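Local coordinates for coenzyme PQQ synthesis protein B (Methylobacterium extorquens, PDB 4Z7R) that takes part in pyrroloquinoline quinone biosynthesis as a zinc-bound protein of metallo-beta-lactamase type, and may help carry PQQ or its precursor to the periplasm, at residues D211-D216 with R286-A291; Q242-G245 with S249-S252. All blocks are in the same frame, centred on the assembly; numbering follows the deposited sequence.

How the contacts relate
Contact 1 lies in the core: its three touching residues are all buried, and it joins strand 212-216 to strand 288-290 through side chains alone. Contact 2 sits farther out, partly buried, where the loop residues 242-245 fold back on helix 249-252 and are held by backbone hydrogen bonds and a water. The two meet because that helix lies against the face of the sheet bearing Leu213, Phe215 and Trp288. Phe215 CE2 packs on Ser249 CB at 3.6 Å, and Trp288 NE1 lies 3.9 Å from Ile250 CG2. Nearer the surface, Arg286 NH1 probably donates to Asn244 OD1, adding a polar tie between them.

Contact 1: D211-D216 with R286-A291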
ATOM      1  N   ASP A 211       0.432  24.187  19.716  1.00 10.39           N
ATOM      2  CA  ASP A 211       1.743  24.516  19.179  0.97  9.79           C
ATOM      3  C   ASP A 211       1.826  24.197  17.693  0.86  9.08           C
ATOM      4  O   ASP A 211       2.569  24.838  16.953  0.91  8.83           O
ATOM      5  CB  ASP A 211       2.832  23.766  19.940  1.00  7.72           C
ATOM      6  CG  ASP A 211       2.852  24.126  21.406  0.79  7.78           C
ATOM      7  OD1 ASP A 211       3.346  25.223  21.733  0.93  8.13           O
ATOM      8  OD2 ASP A 211       2.360  23.320  22.222  0.89  7.86           O
ATOM      9  N   ALA A 212       1.065  23.198  17.264  0.93  9.39           N
ATOM     10  CA  ALA A 212       0.967  22.887  15.844  0.89 10.15           C
ATOM     11  C   ALA A 212      -0.410  22.362  15.474  0.78 10.67           C
ATOM     12  O   ALA A 212      -1.035  21.627  16.242  0.91 11.12           O
ATOM     13  CB  ALA A 212       2.034  21.877  15.443  1.00 10.15           C
ATOM     14  N   LEU A 213      -0.876  22.756  14.292  0.89 10.33           N
ATOM     15  CA  LEU A 213      -2.093  22.206  13.716  0.89  9.58           C
ATOM     16  C   LEU A 213      -1.790  21.566  12.368  0.85  9.16           C
ATOM     17  O   LEU A 213      -1.266  22.214  11.467  0.97  9.66           O
ATOM     18  CB  LEU A 213      -3.167  23.286  13.550  1.00  9.06           C
ATOM     19  CG  LEU A 213      -4.379  22.838  12.726  0.83  9.31           C
ATOM     20  CD1 LEU A 213      -5.170  21.747  13.444  1.00  8.81           C
ATOM     21  CD2 LEU A 213      -5.276  24.023  12.385  0.68  9.64           C
ATOM     22  N   LEU A 214      -2.105  20.283  12.243  1.00  8.54           N
ATOM     23  CA  LEU A 214      -2.019  19.606  10.959  0.94  9.70           C
ATOM     24  C   LEU A 214      -3.444  19.367  10.486  0.74 10.14           C
ATOM     25  O   LEU A 214      -4.198  18.623  11.117  0.88 10.29           O
ATOM     26  CB  LEU A 214      -1.230  18.299  11.069  1.00  9.62           C
ATOM     27  CG  LEU A 214       0.299  18.381  10.958  1.00  9.81           C
ATOM     28  CD1 LEU A 214       0.915  19.371  11.948  1.00 10.41           C
ATOM     29  CD2 LEU A 214       0.909  17.001  11.135  1.00  8.93           C
ATOM     30  N   PHE A 215      -3.812  20.011   9.385  1.00 10.47           N
ATOM     31  CA  PHE A 215      -5.220  20.130   9.016  0.93 10.44           C
ATOM     32  C   PHE A 215      -5.523  19.775   7.558  0.94 10.62           C
ATOM     33  O   PHE A 215      -4.694  19.978   6.669  0.83 10.72           O
ATOM     34  CB  PHE A 215      -5.705  21.553   9.311  1.00  9.87           C
ATOM     35  CG  PHE A 215      -7.191  21.726   9.196  0.91 10.90           C
ATOM     36  CD1 PHE A 215      -8.028  21.359  10.240  0.92 11.05           C
ATOM     37  CD2 PHE A 215      -7.753  22.268   8.052  0.90 11.26           C
ATOM     38  CE1 PHE A 215      -9.399  21.519  10.138  0.73 11.16           C
ATOM     39  CE2 PHE A 215      -9.124  22.434   7.945  0.79 11.29           C
ATOM     40  CZ  PHE A 215      -9.947  22.058   8.990  0.87 11.43           C
ATOM     41  N   ASP A 216      -6.721  19.231   7.355  1.00 10.52           N
ATOM     42  CA  ASP A 216      -7.308  18.947   6.043  1.00 10.90           C
ATOM     43  C   ASP A 216      -6.965  20.027   5.021  0.97 11.02           C
ATOM     44  O   ASP A 216      -7.422  21.162   5.131  0.94 11.64           O
ATOM     45  CB  ASP A 216      -8.829  18.810   6.199  0.99 11.67           C
ATOM     46  CG  ASP A 216      -9.521  18.255   4.961  0.90 11.95           C
ATOM     47  OD1 ASP A 216      -9.028  18.432   3.827  0.98 12.98           O
ATOM     48  OD2 ASP A 216     -10.590  17.631   5.138  0.84 11.72           O
ATOM     49  N   ARG A 286      -0.384  33.434   4.026  1.00 12.71           N
ATOM     50  CA  ARG A 286      -1.426  33.456   5.042  1.00 12.81           C
ATOM     51  C   ARG A 286      -1.071  32.550   6.221  0.77 13.25           C
ATOM     52  O   ARG A 286      -1.927  32.216   7.040  0.87 13.63           O
ATOM     53  CB  ARG A 286      -2.773  33.060   4.427  1.00 12.45           C
ATOM     54  CG  ARG A 286      -3.400  34.178   3.594  1.00 11.87           C
ATOM     55  CD  ARG A 286      -4.639  33.722   2.840  0.87 11.37           C
ATOM     56  NE  ARG A 286      -4.300  32.923   1.666  0.99 10.73           N
ATOM     57  CZ  ARG A 286      -5.168  32.169   1.000  0.74 10.92           C
ATOM     58  NH1 ARG A 286      -4.772  31.474  -0.057  0.94 11.48           N
ATOM     59  NH2 ARG A 286      -6.434  32.112   1.390  1.00  8.68           N
ATOM     60  N   GLY A 287       0.198  32.158   6.300  0.98 13.04           N
ATOM     61  CA  GLY A 287       0.714  31.480   7.479  0.80 12.80           C
ATOM     62  C   GLY A 287       0.660  29.963   7.468  0.75 12.11           C
ATOM     63  O   GLY A 287       0.830  29.330   8.511  1.00 11.41           O
ATOM     64  N   TRP A 288       0.432  29.370   6.302  1.00 11.72           N
ATOM     65  CA  TRP A 288       0.305  27.918   6.222  1.00 11.55           C
ATOM     66  C   TRP A 288       1.476  27.242   5.516  0.76 11.40           C
ATOM     67  O   TRP A 288       1.934  27.696   4.471  0.78 11.26           O
ATOM     68  CB  TRP A 288      -0.999  27.547   5.519  0.97 11.76           C
ATOM     69  CG  TRP A 288      -2.199  27.726   6.388  0.78 11.09           C
ATOM     70  CD1 TRP A 288      -2.890  28.882   6.599  0.98 10.41           C
ATOM     71  CD2 TRP A 288      -2.844  26.723   7.181  0.77 10.95           C
ATOM     72  NE1 TRP A 288      -3.931  28.661   7.469  0.84 10.29           N
ATOM     73  CE2 TRP A 288      -3.923  27.342   7.841  0.58 10.50           C
ATOM     74  CE3 TRP A 288      -2.614  25.359   7.396  0.81 11.04           C
ATOM     75  CZ2 TRP A 288      -4.772  26.646   8.700  0.85 10.65           C
ATOM     76  CZ3 TRP A 288      -3.458  24.671   8.246  0.74 10.59           C
ATOM     77  CH2 TRP A 288      -4.524  25.314   8.888  0.87 10.47           C
ATOM     78  N   THR A 289       1.961  26.156   6.108  1.00 11.19           N
ATOM     79  CA  THR A 289       2.945  25.290   5.464  1.00 11.07           C
ATOM     80  C   THR A 289       2.246  24.176   4.684  0.78 10.67           C
ATOM     81  O   THR A 289       1.275  23.589   5.162  0.89 11.44           O
ATOM     82  CB  THR A 289       3.914  24.668   6.499  0.87 11.88           C
ATOM     83  OG1 THR A 289       4.724  25.696   7.081  0.78 12.78           O
ATOM     84  CG2 THR A 289       4.820  23.625   5.848  1.00 11.97           C
ATOM     85  N   VAL A 290       2.732  23.897   3.480  0.95 10.38           N
ATOM     86  CA  VAL A 290       2.242  22.763   2.708  1.00  9.97           C
ATOM     87  C   VAL A 290       3.139  21.555   2.961  0.76  9.64           C
ATOM     88  O   VAL A 290       4.313  21.560   2.599  1.00  9.00           O
ATOM     89  CB  VAL A 290       2.186  23.089   1.200  0.89 10.52           C
ATOM     90  CG1 VAL A 290       1.889  21.839   0.386  0.89 10.71           C
ATOM     91  CG2 VAL A 290       1.147  24.168   0.941  1.00 11.20           C
ATOM     92  N   ALA A 291       2.590  20.531   3.607  1.00 10.34           N
ATOM     93  CA  ALA A 291       3.392  19.391   4.035  0.92 10.62           C
ATOM     94  C   ALA A 291       3.909  18.572   2.860  0.91 10.53           C
ATOM     95  O   ALA A 291       3.249  18.461   1.828  1.00 10.26           O
ATOM     96  CB  ALA A 291       2.596  18.499   4.969  1.00 10.37           C
TER
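Leu213 and Phe215 of strand 212-216 both meet the six-membered end of the Trp288 indole, although their strand and strand 288-290 are not neighbours. Strand 260-264 runs between the two, parallel to each, and the CA atoms of Leu213 and Trp288 stay 9.7 Å apart. Leu213 points toward the other segment, and its CD2 comes to 3.8 Å from Trp288 CH2, approaching the ring at a slant. Leu214 turns to the other face of the sheet, where it packs on Leu190 and Val262. Phe215 returns to the Trp288 face. Its CB, rather than its ring, makes the closest approach, lying near the indole plane at the ring edge, 4.0 Å from Trp288 CH2. With CG anti to the backbone N (chi1 -170°), the phenyl ring leads off from the indole and brings its CE2 edge to Ser249. One face of that ring takes Asp216 CB, 4.0 Å above its plane. The carboxylate of Asp216 is engaged away from the indole, by Thr218, His240 and the backbone of Cys196. Trp288 follows Gly287, the positive-phi residue of the Schellman motif that ends helix 278-285. Its indole bridges the intervening strand, stacking with Phe263 there and touching Ile250 of helix 249-252. No hydrogen bond links the two segments, and the pair buries only 111 Å². The contact therefore works by apolar fit alone: the indole, together with Phe263, helps fill the layer between this sheet and helix 249-252, while strand 260-264 supplies backbone partners of Leu213.

Contact 2: Q242-G245 with S249-S252; sequences QMNG and SIAS
Ile250 packs its side chain along the backbone of Met243, beginning with CB, which lies 3.5 Å from Met243 O. The next atom, CG1, draws slightly closer to the same Met243 O, at 3.4 Å. From there the chain runs on extended (chi2 177°), carrying CD1 to 4.0 Å from Met243 CB. CD1 also reaches the flank of Asn244, with OD1 at 4.2 Å, the two side chains lying side by side and pointing the same way. The other branch, CG2, turns toward Trp288. Asn244 spends its amide outside the pair, on Arg286 and Glu221.

Next to this packing the loop offers carbonyls to the first turn of the helix. Ser249 N donates to Gln242 O at 2.9 Å, a fairly straight bond (161°) in the carbonyl plane. Ile250 N uses a lone pair of Met243 O, at 3.2 Å. Ala251 N gives its hydrogen to a water 2.9 Å away, which in turn donates to Met243 O and Gly245 O; Met243 O thus accepts two hydrogens. Within the loop, Gln242 NE2 donates to Asn244 O, nearly in line with the carbonyl, and weakly to Thr247 OG1. Three successive N-H groups at the helix start, two met directly by loop carbonyls and one through a water, anchor a short helix that rests through Ser249 and Ile250 on Phe263, in the helix-on-sheet layering of the metallo-beta-lactamase fold.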
ATOM      1  N   GLN A 242     -12.855  23.654   1.876  1.00 11.77           N
ATOM      2  CA  GLN A 242     -11.790  24.163   1.016  0.85 11.76           C
ATOM      3  C   GLN A 242     -10.924  25.185   1.748  0.96 11.39           C
ATOM      4  O   GLN A 242     -11.354  25.779   2.737  1.00 11.02           O
ATOM      5  CB  GLN A 242     -12.375  24.785  -0.260  0.97 12.70           C
ATOM      6  CG  GLN A 242     -12.910  26.199  -0.085  1.00 13.63           C
ATOM      7  CD  GLN A 242     -14.186  26.249   0.722  0.77 15.75           C
ATOM      8  OE1 GLN A 242     -14.858  25.235   0.906  0.53 16.40           O
ATOM      9  NE2 GLN A 242     -14.526  27.434   1.217  0.64 16.08           N
ATOM     10  N   MET A 243      -9.704  25.384   1.253  1.00 11.74           N
ATOM     11  CA  MET A 243      -8.763  26.328   1.855  0.99 11.60           C
ATOM     12  C   MET A 243      -9.214  27.782   1.729  0.64 11.29           C
ATOM     13  O   MET A 243      -9.171  28.545   2.695  1.00 10.61           O
ATOM     14  CB  MET A 243      -7.375  26.187   1.221  0.85 11.91           C
ATOM     15  CG  MET A 243      -6.701  24.838   1.410  0.90 11.84           C
ATOM     16  SD  MET A 243      -5.167  24.748   0.462  0.89 10.06           S
ATOM     17  CE  MET A 243      -4.397  23.304   1.186  1.00 10.85           C
ATOM     18  N   ASN A 244      -9.633  28.161   0.524  1.00 12.13           N
ATOM     19  CA  ASN A 244      -9.877  29.564   0.194  1.00 12.90           C
ATOM     20  C   ASN A 244     -11.280  30.068   0.504  0.82 13.70           C
ATOM     21  O   ASN A 244     -12.186  29.296   0.813  0.85 13.49           O
ATOM     22  CB  ASN A 244      -9.589  29.811  -1.290  0.94 13.14           C
ATOM     23  CG  ASN A 244      -8.121  30.057  -1.569  0.81 13.16           C
ATOM     24  OD1 ASN A 244      -7.322  30.231  -0.649  0.96 13.66           O
ATOM     25  ND2 ASN A 244      -7.760  30.089  -2.846  0.91 13.45           N
ATOM     26  N   GLY A 245     -11.442  31.384   0.404  0.98 14.76           N
ATOM     27  CA  GLY A 245     -12.736  32.021   0.557  1.00 15.47           C
ATOM     28  C   GLY A 245     -12.954  32.490   1.978  0.55 16.67           C
ATOM     29  O   GLY A 245     -12.273  32.043   2.899  0.89 16.65           O
ATOM     30  N   SER A 249     -11.135  27.298   5.183  1.00 11.74           N
ATOM     31  CA  SER A 249     -10.408  26.913   6.389  1.00 10.66           C
ATOM     32  C   SER A 249      -9.376  27.955   6.821  0.93 10.14           C
ATOM     33  O   SER A 249      -9.232  28.230   8.012  0.80 10.25           O
ATOM     34  CB  SER A 249      -9.725  25.559   6.180  0.96 10.48           C
ATOM     35  OG  SER A 249      -8.808  25.612   5.100  0.84 10.28           O
ATOM     36  N   ILE A 250      -8.664  28.535   5.860  1.00 10.22           N
ATOM     37  CA  ILE A 250      -7.651  29.538   6.171  1.00 10.11           C
ATOM     38  C   ILE A 250      -8.274  30.743   6.881  0.67 10.97           C
ATOM     39  O   ILE A 250      -7.782  31.189   7.919  0.90 11.32           O
ATOM     40  CB  ILE A 250      -6.915  30.012   4.909  0.89 10.41           C
ATOM     41  CG1 ILE A 250      -6.192  28.837   4.244  0.94 10.40           C
ATOM     42  CG2 ILE A 250      -5.932  31.123   5.254  1.00 10.50           C
ATOM     43  CD1 ILE A 250      -5.483  29.200   2.950  0.94 10.10           C
ATOM     44  N   ALA A 251      -9.369  31.253   6.326  1.00 11.96           N
ATOM     45  CA  ALA A 251     -10.075  32.374   6.931  1.00 11.34           C
ATOM     46  C   ALA A 251     -10.712  31.979   8.262  0.87 10.62           C
ATOM     47  O   ALA A 251     -10.670  32.742   9.225  0.74 10.48           O
ATOM     48  CB  ALA A 251     -11.132  32.908   5.979  1.00 12.46           C
ATOM     49  N   SER A 252     -11.301  30.789   8.310  1.00 10.38           N
ATOM     50  CA  SER A 252     -12.009  30.342   9.506  0.88 11.61           C
ATOM     51  C   SER A 252     -11.066  30.142  10.691  0.84 12.29           C
ATOM     52  O   SER A 252     -11.470  30.302  11.837  0.73 13.27           O
ATOM     53  CB  SER A 252     -12.768  29.041   9.228  1.00 10.81           C
ATOM     54  OG  SER A 252     -13.781  29.237   8.255  0.74 11.18           O
TER
HETATM   55  O   HOH W   1      -9.890  31.096   3.492  0.99 13.04           O